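Local coordinates for protein regulator of nonsense transcripts 2 (PDB 4CEK) that takes part in nonsense-mediated mRNA decay and is represented here by the second of the protein's three MIF4G domains, an alpha-helical module, at residues F200-K205 against H247-M252; I8-D13 against L264-E269; K96-Q101 against R151-R156; I22-F27 against A177-C182. All coordinates share one frame; numbering follows the deposited sequence.

The four contacts belong to one all-helical chain, their centres lying about 17 to 19 Å from the centre of the chain. Interactions 1 and 4 are partly buried; interactions 2 and 3 lie at the surface. Helix 247-266 serves two of them, giving its first turns to interaction 1 and its last to interaction 2, the centres of these two contacts being about 27 Å apart. Chemistry varies with place: interaction 1 mixes methyl packing with a weak histidine-carbonyl bond, interaction 2 relies on weak, long polar contacts of one arginine, interaction 3 sets leucines against the stems of basic side chains, and interaction 4 is largely apolar. Interactions 3 and 4 touch, Leu-154 CD2 lying 3.7 Å from Leu-179 CD1, whereas 2 and 3 lie on opposite sides of the chain's centre.

Interaction 1. Residues F200-K205 against H247-M252; sequences FHVRKK and HHHIEM
Lys-205 lies against His-247 and His-248 where the C-terminal end of helix 185-203 meets the first turns of helix 247-266. Its chain, poorly ordered and bent at chi2 (-129°), reaches across the start of the second helix: CE lies 3.7 Å from His-248 CB and NZ 3.4 Å from His-247 CB. Deeper in, the His-249 ring crosses the Val-202 side chain at about a right angle, with CE1 3.9 Å from Val-202 CG1. The ring edge also meets the backbone: NE2 donates to Val-202 O at 2.9 Å, but the N-H...O angle of 118° makes the bond weak. The other ring nitrogen, ND1, is hydrogen-bonded to Asp-244 O, and contacts with two carbonyls help set the ring's rotation. A leucine here would probably leave Val-202 O and Asp-244 O without the ring nitrogens they meet and loosen the join between the helices. Met-252, bent at chi3 (61°), brings CE to 3.9 Å from His-201 CB and 4.3 Å from Val-202 CG2. Helix 231-243 backs the contact through Leu-241, which touches Val-202, His-249 and Met-252, while helix 210-225 packs Val-217 against Met-252.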
# COMPACT_ATOMS: atom_id res chain seq x y z
N PHE A 200 10.75 9.13 4.51
CA PHE A 200 11.72 9.66 3.54
C PHE A 200 11.08 10.68 2.57
O PHE A 200 11.58 11.80 2.44
CB PHE A 200 12.36 8.48 2.79
CG PHE A 200 13.38 8.88 1.80
CD1 PHE A 200 14.62 9.34 2.21
CD2 PHE A 200 13.11 8.80 0.43
CE1 PHE A 200 15.58 9.73 1.28
CE2 PHE A 200 14.05 9.18 -0.51
CZ PHE A 200 15.29 9.65 -0.09
N HIS A 201 9.96 10.31 1.94
CA HIS A 201 9.23 11.23 1.05
C HIS A 201 8.72 12.48 1.70
O HIS A 201 8.68 13.53 1.07
CB HIS A 201 8.03 10.55 0.39
CG HIS A 201 8.41 9.44 -0.56
ND1 HIS A 201 9.46 9.51 -1.38
CD2 HIS A 201 7.82 8.20 -0.80
CE1 HIS A 201 9.55 8.39 -2.11
NE2 HIS A 201 8.54 7.59 -1.76
N VAL A 202 8.27 12.38 2.95
CA VAL A 202 7.78 13.53 3.67
C VAL A 202 8.91 14.50 4.00
O VAL A 202 8.66 15.68 4.18
CB VAL A 202 7.10 13.14 4.99
CG1 VAL A 202 6.86 14.35 5.87
CG2 VAL A 202 5.80 12.40 4.70
N ARG A 203 10.14 14.00 4.09
CA ARG A 203 11.29 14.86 4.44
C ARG A 203 11.96 15.54 3.26
O ARG A 203 12.53 16.59 3.44
CB ARG A 203 12.35 14.08 5.21
CG ARG A 203 11.98 13.83 6.66
CD ARG A 203 12.91 12.76 7.22
NE ARG A 203 12.49 12.29 8.54
CZ ARG A 203 12.69 11.06 9.00
NH1 ARG A 203 13.30 10.13 8.25
NH2 ARG A 203 12.27 10.73 10.22
N LYS A 204 11.84 14.98 2.05
CA LYS A 204 12.56 15.46 0.85
C LYS A 204 11.72 16.34 -0.09
O LYS A 204 10.56 16.61 0.17
CB LYS A 204 13.13 14.26 0.08
CG LYS A 204 14.26 13.53 0.82
CD LYS A 204 15.64 14.15 0.58
CE LYS A 204 16.64 13.81 1.69
NZ LYS A 204 18.05 14.08 1.28
N LYS A 205 12.37 16.80 -1.17
CA LYS A 205 11.74 17.58 -2.25
C LYS A 205 12.70 17.75 -3.44
O LYS A 205 12.53 17.14 -4.49
CB LYS A 205 11.29 18.97 -1.77
CG LYS A 205 9.78 19.10 -1.58
CD LYS A 205 9.21 20.32 -2.29
CE LYS A 205 7.71 20.16 -2.47
NZ LYS A 205 7.08 21.34 -3.11
N HIS A 247 3.46 21.82 -1.27
CA HIS A 247 3.03 21.28 -2.52
C HIS A 247 3.06 19.77 -2.62
O HIS A 247 2.04 19.17 -2.96
CB HIS A 247 3.75 21.94 -3.69
CG HIS A 247 3.24 23.34 -4.02
ND1 HIS A 247 2.51 24.08 -3.13
CD2 HIS A 247 3.41 24.14 -5.15
CE1 HIS A 247 2.21 25.27 -3.69
NE2 HIS A 247 2.76 25.31 -4.92
N HIS A 248 4.19 19.13 -2.35
CA HIS A 248 4.24 17.66 -2.47
C HIS A 248 3.40 16.99 -1.40
O HIS A 248 2.75 16.00 -1.66
CB HIS A 248 5.67 17.13 -2.58
CG HIS A 248 6.22 17.12 -4.02
ND1 HIS A 248 7.32 16.41 -4.39
CD2 HIS A 248 5.77 17.76 -5.19
CE1 HIS A 248 7.56 16.60 -5.71
NE2 HIS A 248 6.61 17.42 -6.20
N HIS A 249 3.33 17.55 -0.21
CA HIS A 249 2.58 16.94 0.86
C HIS A 249 1.08 16.97 0.67
O HIS A 249 0.37 16.08 1.21
CB HIS A 249 2.92 17.57 2.20
CG HIS A 249 4.36 17.39 2.59
ND1 HIS A 249 4.88 17.92 3.72
CD2 HIS A 249 5.41 16.73 1.94
CE1 HIS A 249 6.19 17.61 3.79
NE2 HIS A 249 6.51 16.88 2.70
N ILE A 250 0.60 18.01 -0.02
CA ILE A 250 -0.82 18.19 -0.32
C ILE A 250 -1.21 17.09 -1.30
O ILE A 250 -2.24 16.46 -1.09
CB ILE A 250 -1.15 19.59 -0.95
CG1 ILE A 250 -1.04 20.74 0.07
CG2 ILE A 250 -2.57 19.62 -1.46
CD1 ILE A 250 -0.86 22.12 -0.58
N GLU A 251 -0.39 16.84 -2.33
CA GLU A 251 -0.75 15.79 -3.30
C GLU A 251 -0.72 14.39 -2.70
O GLU A 251 -1.64 13.59 -2.91
CB GLU A 251 0.11 15.80 -4.53
CG GLU A 251 0.43 17.17 -5.07
CD GLU A 251 0.96 17.12 -6.50
OE1 GLU A 251 0.43 16.28 -7.30
OE2 GLU A 251 1.90 17.93 -6.79
N MET A 252 0.33 14.09 -1.95
CA MET A 252 0.42 12.80 -1.24
C MET A 252 -0.81 12.61 -0.39
O MET A 252 -1.42 11.54 -0.40
CB MET A 252 1.69 12.73 -0.37
CG MET A 252 3.01 12.77 -1.15
SD MET A 252 4.45 12.86 -0.05
CE MET A 252 4.22 11.33 0.84

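Interaction 2. Residues I8-D13 against L264-E269; sequences IWEDED and LFRSPE
Arg-266 lies against the backbone of Ile-8, tying the N-terminal segment to the end of helix 247-266 in this MIF4G domain, an array of antiparallel helices. The side chain runs extended from CG to NE and lies along the loop, its CD 3.4 Å from Ile-8 O. That same carbonyl stands at the edge of the guanidinium, in its plane, and takes a weak hydrogen bond from NH1 at 3.5 Å; the angle at the hydrogen is 168°, so the bond is nearly straight but long. Beside it, Ile-8 CD1 approaches the helix end, 3.8 Å from Ser-267 OG, a hydroxyl that is hydrogen-bonded to Phe-263 O. Glu-10 comes from another direction. Its chain, bent at chi2 (89°), crosses Arg-266 at about a right angle and leaves OE1 3.7 Å from Arg-266 NH1, a long salt bridge with the carboxylate and guanidinium planes 86° apart. The carboxylate has a second partner: its other oxygen, OE2, pairs with Arg-262 one turn earlier in the same helix.

In the next shell, Trp-9 anchors the loop: its NE1 bonds Glu-19 of helix 13-19, and its ring meets those of Tyr-18 and Phe-263. Ile-8 CG2 sits over the centre of this indole, 4.0 Å above its plane.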
# COMPACT_ATOMS: atom_id res chain seq x y z
N ILE A 8 -19.80 0.79 4.50
CA ILE A 8 -18.42 1.24 4.28
C ILE A 8 -18.01 1.17 2.81
O ILE A 8 -17.22 2.00 2.38
CB ILE A 8 -17.39 0.44 5.11
CG1 ILE A 8 -17.65 0.61 6.61
CG2 ILE A 8 -15.98 0.93 4.80
CD1 ILE A 8 -16.81 -0.31 7.48
N TRP A 9 -18.52 0.20 2.05
CA TRP A 9 -18.08 -0.02 0.66
C TRP A 9 -19.11 0.45 -0.34
O TRP A 9 -20.29 0.50 -0.03
CB TRP A 9 -17.75 -1.50 0.44
CG TRP A 9 -16.89 -2.05 1.54
CD1 TRP A 9 -17.30 -2.77 2.66
CD2 TRP A 9 -15.44 -1.88 1.70
NE1 TRP A 9 -16.23 -3.07 3.47
CE2 TRP A 9 -15.09 -2.55 2.95
CE3 TRP A 9 -14.45 -1.25 0.96
CZ2 TRP A 9 -13.77 -2.59 3.42
CZ3 TRP A 9 -13.12 -1.30 1.43
CH2 TRP A 9 -12.80 -1.96 2.64
N GLU A 10 -18.67 0.79 -1.55
CA GLU A 10 -19.61 1.24 -2.60
C GLU A 10 -20.42 0.07 -3.16
O GLU A 10 -21.64 0.11 -3.21
CB GLU A 10 -18.89 1.95 -3.76
CG GLU A 10 -18.31 3.32 -3.42
CD GLU A 10 -16.87 3.23 -2.90
OE1 GLU A 10 -16.63 2.55 -1.87
OE2 GLU A 10 -15.98 3.83 -3.53
N ASP A 11 -19.71 -0.97 -3.55
CA ASP A 11 -20.24 -2.06 -4.34
C ASP A 11 -20.39 -3.29 -3.42
O ASP A 11 -20.26 -3.20 -2.20
CB ASP A 11 -19.25 -2.34 -5.48
CG ASP A 11 -19.92 -2.66 -6.79
OD1 ASP A 11 -21.09 -3.11 -6.79
OD2 ASP A 11 -19.26 -2.46 -7.84
N GLU A 12 -20.69 -4.43 -4.02
CA GLU A 12 -20.59 -5.71 -3.32
C GLU A 12 -19.28 -6.39 -3.70
O GLU A 12 -18.73 -7.16 -2.90
CB GLU A 12 -21.79 -6.61 -3.65
CG GLU A 12 -23.07 -6.16 -2.97
CD GLU A 12 -22.96 -6.23 -1.45
OE1 GLU A 12 -23.04 -7.35 -0.91
OE2 GLU A 12 -22.77 -5.16 -0.81
N ASP A 13 -18.80 -6.11 -4.91
CA ASP A 13 -17.47 -6.56 -5.34
C ASP A 13 -16.38 -6.07 -4.41
O ASP A 13 -15.44 -6.81 -4.17
CB ASP A 13 -17.17 -6.11 -6.77
CG ASP A 13 -17.75 -7.06 -7.82
OD1 ASP A 13 -18.86 -7.62 -7.58
OD2 ASP A 13 -17.10 -7.26 -8.88
N LEU A 264 -11.80 5.20 5.91
CA LEU A 264 -11.55 5.85 7.19
C LEU A 264 -12.72 6.66 7.68
O LEU A 264 -13.03 6.66 8.90
CB LEU A 264 -10.33 6.73 7.11
CG LEU A 264 -8.95 6.09 6.90
CD1 LEU A 264 -7.95 7.20 6.62
CD2 LEU A 264 -8.48 5.22 8.08
N PHE A 265 -13.34 7.40 6.76
CA PHE A 265 -14.45 8.30 7.14
C PHE A 265 -15.67 7.47 7.53
O PHE A 265 -16.32 7.75 8.49
CB PHE A 265 -14.76 9.30 6.00
CG PHE A 265 -15.79 10.33 6.35
CD1 PHE A 265 -15.43 11.48 6.99
CD2 PHE A 265 -17.11 10.13 6.03
CE1 PHE A 265 -16.39 12.44 7.33
CE2 PHE A 265 -18.08 11.09 6.36
CZ PHE A 265 -17.71 12.25 7.02
N ARG A 266 -15.95 6.41 6.80
CA ARG A 266 -17.14 5.61 7.07
C ARG A 266 -17.03 4.67 8.29
O ARG A 266 -18.02 4.39 8.97
CB ARG A 266 -17.52 4.84 5.80
CG ARG A 266 -17.99 5.79 4.72
CD ARG A 266 -18.20 5.11 3.39
NE ARG A 266 -18.57 6.10 2.38
CZ ARG A 266 -18.74 5.86 1.08
NH1 ARG A 266 -18.55 4.64 0.58
NH2 ARG A 266 -19.07 6.86 0.27
N SER A 267 -15.82 4.21 8.59
CA SER A 267 -15.59 3.33 9.73
C SER A 267 -15.83 4.08 11.04
O SER A 267 -15.29 5.16 11.24
CB SER A 267 -14.16 2.77 9.65
OG SER A 267 -13.97 2.04 8.44
N PRO A 268 -16.64 3.52 11.94
CA PRO A 268 -17.00 4.25 13.16
C PRO A 268 -15.81 4.59 14.07
O PRO A 268 -15.78 5.64 14.69
CB PRO A 268 -17.95 3.30 13.89
CG PRO A 268 -17.91 2.00 13.16
CD PRO A 268 -17.42 2.28 11.78
N GLU A 269 -14.83 3.69 14.10
CA GLU A 269 -13.63 3.86 14.92
C GLU A 269 -12.86 5.10 14.53
O GLU A 269 -12.31 5.80 15.40
CB GLU A 269 -12.72 2.64 14.77
CG GLU A 269 -13.36 1.32 15.19
CD GLU A 269 -14.01 0.55 14.05
OE1 GLU A 269 -14.73 1.15 13.21
OE2 GLU A 269 -13.81 -0.68 14.01

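Interaction 3. Residues K96-Q101 against R151-R156; sequences KLLDEQ and RKKLVR
Leu-98 and Arg-156 pass each other in opposite directions, and around this pair the last turn of helix 89-99 rests on helix 148-159. Leu-98 is the deepest of the residues from 96-101: its CG lies 4.0 Å from Arg-156 CB, while its CD2 methyl crosses obliquely to the stem of Lys-153, 3.6 Å from CG. One isobutyl group thus lies against the aliphatic roots of two basic residues a turn apart.

Leu-97 meets the other end of Arg-156. The arginine has CG anti to its carbonyl carbon (chi1 -68°) and runs extended from CG to NE, which carries the guanidinium to Leu-97; there the two side chains cross at about a right angle. Leu-97 CB is 3.5 Å from Arg-156 NH1, and the CD1 methyl lies over one face of the guanidinium, an apolar group laid on a flat cation.

Lys-153 goes the other way. Kinks at chi3 and chi4 (126° and 65°) bring its NZ toward the C-terminal end of helix 89-99, 3.7 Å from Leu-98 O and 3.6 Å from the carbonyl carbon of the poorly ordered Gln-101. No bond joins them, but the negative end of the helix would probably favour the ammonium there. Ile-160 also touches Leu-98, and helix 110-124 flanks Lys-153 through Asp-119 and Leu-122. The two helices are not consecutive in the chain; helix 89-99 packs roughly antiparallel to helix 148-159, on the outside of the alpha-helical array of the MIF4G fold.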
# COMPACT_ATOMS: atom_id res chain seq x y z
N LYS A 96 18.71 -4.21 -5.84
CA LYS A 96 20.08 -4.72 -5.84
C LYS A 96 20.30 -5.84 -4.81
O LYS A 96 21.08 -6.76 -5.06
CB LYS A 96 21.09 -3.57 -5.66
CG LYS A 96 21.51 -2.97 -7.00
CD LYS A 96 21.49 -1.45 -7.04
CE LYS A 96 21.75 -0.94 -8.45
NZ LYS A 96 20.78 -1.46 -9.46
N LEU A 97 19.60 -5.76 -3.68
CA LEU A 97 19.64 -6.84 -2.69
C LEU A 97 19.05 -8.14 -3.29
O LEU A 97 19.62 -9.21 -3.12
CB LEU A 97 18.93 -6.45 -1.37
CG LEU A 97 19.56 -5.29 -0.57
CD1 LEU A 97 18.80 -4.94 0.72
CD2 LEU A 97 21.02 -5.59 -0.26
N LEU A 98 17.93 -8.02 -4.02
CA LEU A 98 17.31 -9.15 -4.72
C LEU A 98 18.26 -9.77 -5.75
O LEU A 98 18.42 -10.98 -5.79
CB LEU A 98 16.02 -8.74 -5.44
CG LEU A 98 14.65 -8.89 -4.78
CD1 LEU A 98 13.57 -8.60 -5.82
CD2 LEU A 98 14.43 -10.27 -4.20
N ASP A 99 18.86 -8.92 -6.58
CA ASP A 99 19.73 -9.37 -7.67
C ASP A 99 20.99 -10.13 -7.21
O ASP A 99 21.41 -11.10 -7.86
CB ASP A 99 20.12 -8.19 -8.57
CG ASP A 99 18.96 -7.69 -9.45
OD1 ASP A 99 17.83 -8.23 -9.35
OD2 ASP A 99 19.19 -6.75 -10.25
N GLU A 100 21.59 -9.70 -6.09
CA GLU A 100 22.65 -10.48 -5.44
C GLU A 100 22.12 -11.79 -4.85
O GLU A 100 21.76 -11.84 -3.67
CB GLU A 100 23.30 -9.66 -4.32
CG GLU A 100 24.12 -8.47 -4.79
CD GLU A 100 24.86 -7.80 -3.64
OE1 GLU A 100 24.35 -7.82 -2.50
OE2 GLU A 100 25.96 -7.27 -3.89
N GLN A 101 22.10 -12.84 -5.67
CA GLN A 101 21.47 -14.15 -5.37
C GLN A 101 20.02 -14.15 -5.85
O GLN A 101 19.75 -14.01 -7.04
CB GLN A 101 21.53 -14.53 -3.88
CG GLN A 101 22.94 -14.67 -3.29
CD GLN A 101 22.95 -14.73 -1.77
OE1 GLN A 101 21.91 -14.96 -1.14
NE2 GLN A 101 24.11 -14.52 -1.18
N ARG A 151 10.25 -15.72 2.04
CA ARG A 151 9.34 -14.70 2.50
C ARG A 151 10.02 -13.32 2.32
O ARG A 151 9.35 -12.33 2.02
CB ARG A 151 8.88 -14.96 3.93
CG ARG A 151 8.02 -16.20 4.03
CD ARG A 151 7.22 -16.30 5.34
NE ARG A 151 8.10 -16.43 6.50
CZ ARG A 151 8.83 -17.52 6.81
NH1 ARG A 151 8.80 -18.63 6.06
NH2 ARG A 151 9.61 -17.49 7.88
N LYS A 152 11.34 -13.27 2.46
CA LYS A 152 12.07 -12.03 2.32
C LYS A 152 12.11 -11.61 0.86
O LYS A 152 12.07 -10.43 0.54
CB LYS A 152 13.51 -12.15 2.82
CG LYS A 152 13.73 -11.82 4.28
CD LYS A 152 15.24 -11.75 4.61
CE LYS A 152 15.87 -13.15 4.78
NZ LYS A 152 17.23 -13.25 4.17
N LYS A 153 12.27 -12.58 -0.02
CA LYS A 153 12.25 -12.30 -1.44
C LYS A 153 10.86 -11.85 -1.87
O LYS A 153 10.76 -10.96 -2.69
CB LYS A 153 12.70 -13.52 -2.25
CG LYS A 153 14.18 -13.48 -2.62
CD LYS A 153 14.73 -14.85 -3.06
CE LYS A 153 15.41 -14.80 -4.44
NZ LYS A 153 16.64 -13.96 -4.56
N LEU A 154 9.80 -12.45 -1.34
CA LEU A 154 8.44 -12.04 -1.69
C LEU A 154 8.24 -10.57 -1.32
O LEU A 154 7.96 -9.75 -2.17
CB LEU A 154 7.39 -12.88 -0.96
CG LEU A 154 5.94 -12.46 -1.21
CD1 LEU A 154 5.64 -12.28 -2.70
CD2 LEU A 154 4.93 -13.38 -0.52
N VAL A 155 8.45 -10.25 -0.04
CA VAL A 155 8.33 -8.89 0.49
C VAL A 155 9.04 -7.89 -0.42
O VAL A 155 8.49 -6.86 -0.79
CB VAL A 155 8.87 -8.81 1.92
CG1 VAL A 155 9.16 -7.37 2.30
CG2 VAL A 155 7.92 -9.44 2.92
N ARG A 156 10.25 -8.24 -0.84
CA ARG A 156 11.04 -7.32 -1.63
C ARG A 156 10.51 -7.17 -3.05
O ARG A 156 10.59 -6.09 -3.65
CB ARG A 156 12.50 -7.75 -1.63
CG ARG A 156 13.17 -7.61 -0.27
CD ARG A 156 14.57 -8.20 -0.27
NE ARG A 156 15.04 -8.49 1.09
CZ ARG A 156 16.30 -8.78 1.43
NH1 ARG A 156 17.27 -8.83 0.53
NH2 ARG A 156 16.59 -9.02 2.69

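Interaction 4. Residues I22-F27 against A177-C182; sequences IDLKAF and ATLHPC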
# COMPACT_ATOMS: atom_id res chain seq x y z
N ILE A 22 -9.54 -15.88 1.20
CA ILE A 22 -9.43 -17.31 1.32
C ILE A 22 -8.78 -17.62 2.67
O ILE A 22 -7.78 -17.00 3.04
CB ILE A 22 -8.65 -17.96 0.17
CG1 ILE A 22 -9.47 -17.92 -1.12
CG2 ILE A 22 -8.33 -19.42 0.49
CD1 ILE A 22 -9.33 -19.17 -1.97
N ASP A 23 -9.38 -18.56 3.39
CA ASP A 23 -8.89 -19.02 4.68
C ASP A 23 -7.77 -20.04 4.46
O ASP A 23 -8.01 -21.24 4.34
CB ASP A 23 -10.04 -19.63 5.48
CG ASP A 23 -9.63 -20.07 6.87
OD1 ASP A 23 -8.50 -19.77 7.32
OD2 ASP A 23 -10.45 -20.74 7.53
N LEU A 24 -6.54 -19.56 4.37
CA LEU A 24 -5.42 -20.45 4.19
C LEU A 24 -5.10 -21.25 5.44
O LEU A 24 -4.45 -22.27 5.32
CB LEU A 24 -4.17 -19.70 3.77
CG LEU A 24 -4.19 -18.93 2.47
CD1 LEU A 24 -2.76 -18.54 2.20
CD2 LEU A 24 -4.77 -19.70 1.30
N LYS A 25 -5.53 -20.82 6.63
CA LYS A 25 -5.07 -21.50 7.86
C LYS A 25 -5.58 -22.94 7.94
O LYS A 25 -5.03 -23.75 8.68
CB LYS A 25 -5.39 -20.72 9.15
CG LYS A 25 -4.23 -20.76 10.15
CD LYS A 25 -4.64 -20.62 11.61
CE LYS A 25 -3.46 -20.93 12.54
NZ LYS A 25 -3.88 -21.29 13.93
N ALA A 26 -6.59 -23.27 7.14
CA ALA A 26 -7.03 -24.65 6.99
C ALA A 26 -5.89 -25.61 6.53
O ALA A 26 -5.99 -26.82 6.76
CB ALA A 26 -8.22 -24.70 6.03
N PHE A 27 -4.82 -25.09 5.91
CA PHE A 27 -3.74 -25.92 5.30
C PHE A 27 -2.69 -26.48 6.27
O PHE A 27 -2.68 -26.13 7.46
CB PHE A 27 -2.97 -25.13 4.21
CG PHE A 27 -3.67 -25.06 2.88
CD1 PHE A 27 -4.35 -26.16 2.36
CD2 PHE A 27 -3.60 -23.90 2.12
CE1 PHE A 27 -4.98 -26.08 1.12
CE2 PHE A 27 -4.22 -23.82 0.89
CZ PHE A 27 -4.91 -24.91 0.39
N ALA A 177 -2.52 -9.66 2.80
CA ALA A 177 -3.52 -9.84 3.85
C ALA A 177 -4.00 -11.29 3.91
O ALA A 177 -4.47 -11.76 4.96
CB ALA A 177 -4.69 -8.91 3.63
N THR A 178 -3.93 -11.97 2.79
CA THR A 178 -4.35 -13.37 2.72
C THR A 178 -3.30 -14.30 3.37
O THR A 178 -3.64 -15.28 4.01
CB THR A 178 -4.61 -13.79 1.26
OG1 THR A 178 -5.67 -12.98 0.71
CG2 THR A 178 -5.02 -15.23 1.19
N LEU A 179 -2.03 -13.97 3.20
CA LEU A 179 -0.95 -14.67 3.84
C LEU A 179 -0.82 -14.40 5.34
O LEU A 179 -0.34 -15.25 6.09
CB LEU A 179 0.37 -14.31 3.13
CG LEU A 179 0.44 -14.83 1.68
CD1 LEU A 179 1.74 -14.42 1.00
CD2 LEU A 179 0.28 -16.34 1.69
N HIS A 180 -1.27 -13.25 5.80
CA HIS A 180 -0.94 -12.76 7.14
C HIS A 180 -1.30 -13.68 8.28
O HIS A 180 -0.54 -13.81 9.25
CB HIS A 180 -1.58 -11.39 7.36
CG HIS A 180 -1.42 -10.84 8.75
ND1 HIS A 180 -0.24 -10.38 9.22
CD2 HIS A 180 -2.34 -10.68 9.77
CE1 HIS A 180 -0.41 -9.94 10.47
NE2 HIS A 180 -1.70 -10.12 10.81
N PRO A 181 -2.48 -14.33 8.21
CA PRO A 181 -2.87 -15.19 9.32
C PRO A 181 -1.99 -16.44 9.54
O PRO A 181 -2.09 -17.06 10.59
CB PRO A 181 -4.31 -15.60 8.95
CG PRO A 181 -4.79 -14.46 8.10
CD PRO A 181 -3.59 -14.17 7.25
N CYS A 182 -1.13 -16.80 8.58
CA CYS A 182 -0.24 -17.92 8.77
C CYS A 182 1.23 -17.67 8.38
O CYS A 182 2.01 -18.60 8.34
CB CYS A 182 -0.79 -19.10 8.00
SG CYS A 182 -0.58 -18.90 6.24
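Leu-24 and Thr-178 meet where the loop after helix 13-19 joins the end of helix 169-179. Their side chains cross at about a right angle, with Leu-24 CG 4.0 Å from Thr-178 CG2. Two apolar pairs lie alongside: the leucine CD1 methyl reaches farther in, 3.8 Å from Leu-179 CD2, while its CB faces Cys-182 SG at 4.4 Å. Apolar groups also meet backbone oxygens: Thr-178 CG2 lies 3.8 Å from Ile-22 O, and Leu-24 CD1 is equally close to Thr-178 O. An alanine in place of Leu-24 is likely to open a gap beside Thr-178 CG2 and Leu-179 CD2, leaving the loop more loosely seated.

Hydrogen bonds act within each partner. Asp-23 OD1 accepts from Lys-25 N at 3.2 Å, forming an Asx turn that shapes the loop just where Leu-24 points inward. Thr-178 OG1 turns back to Arg-174 O in its own helix, and helix 131-144 completes the pocket with Met-139 and Cys-142 against Leu-24. The join therefore depends on the fit of buried methyl groups, while the polar groups described here hold the shape of each side.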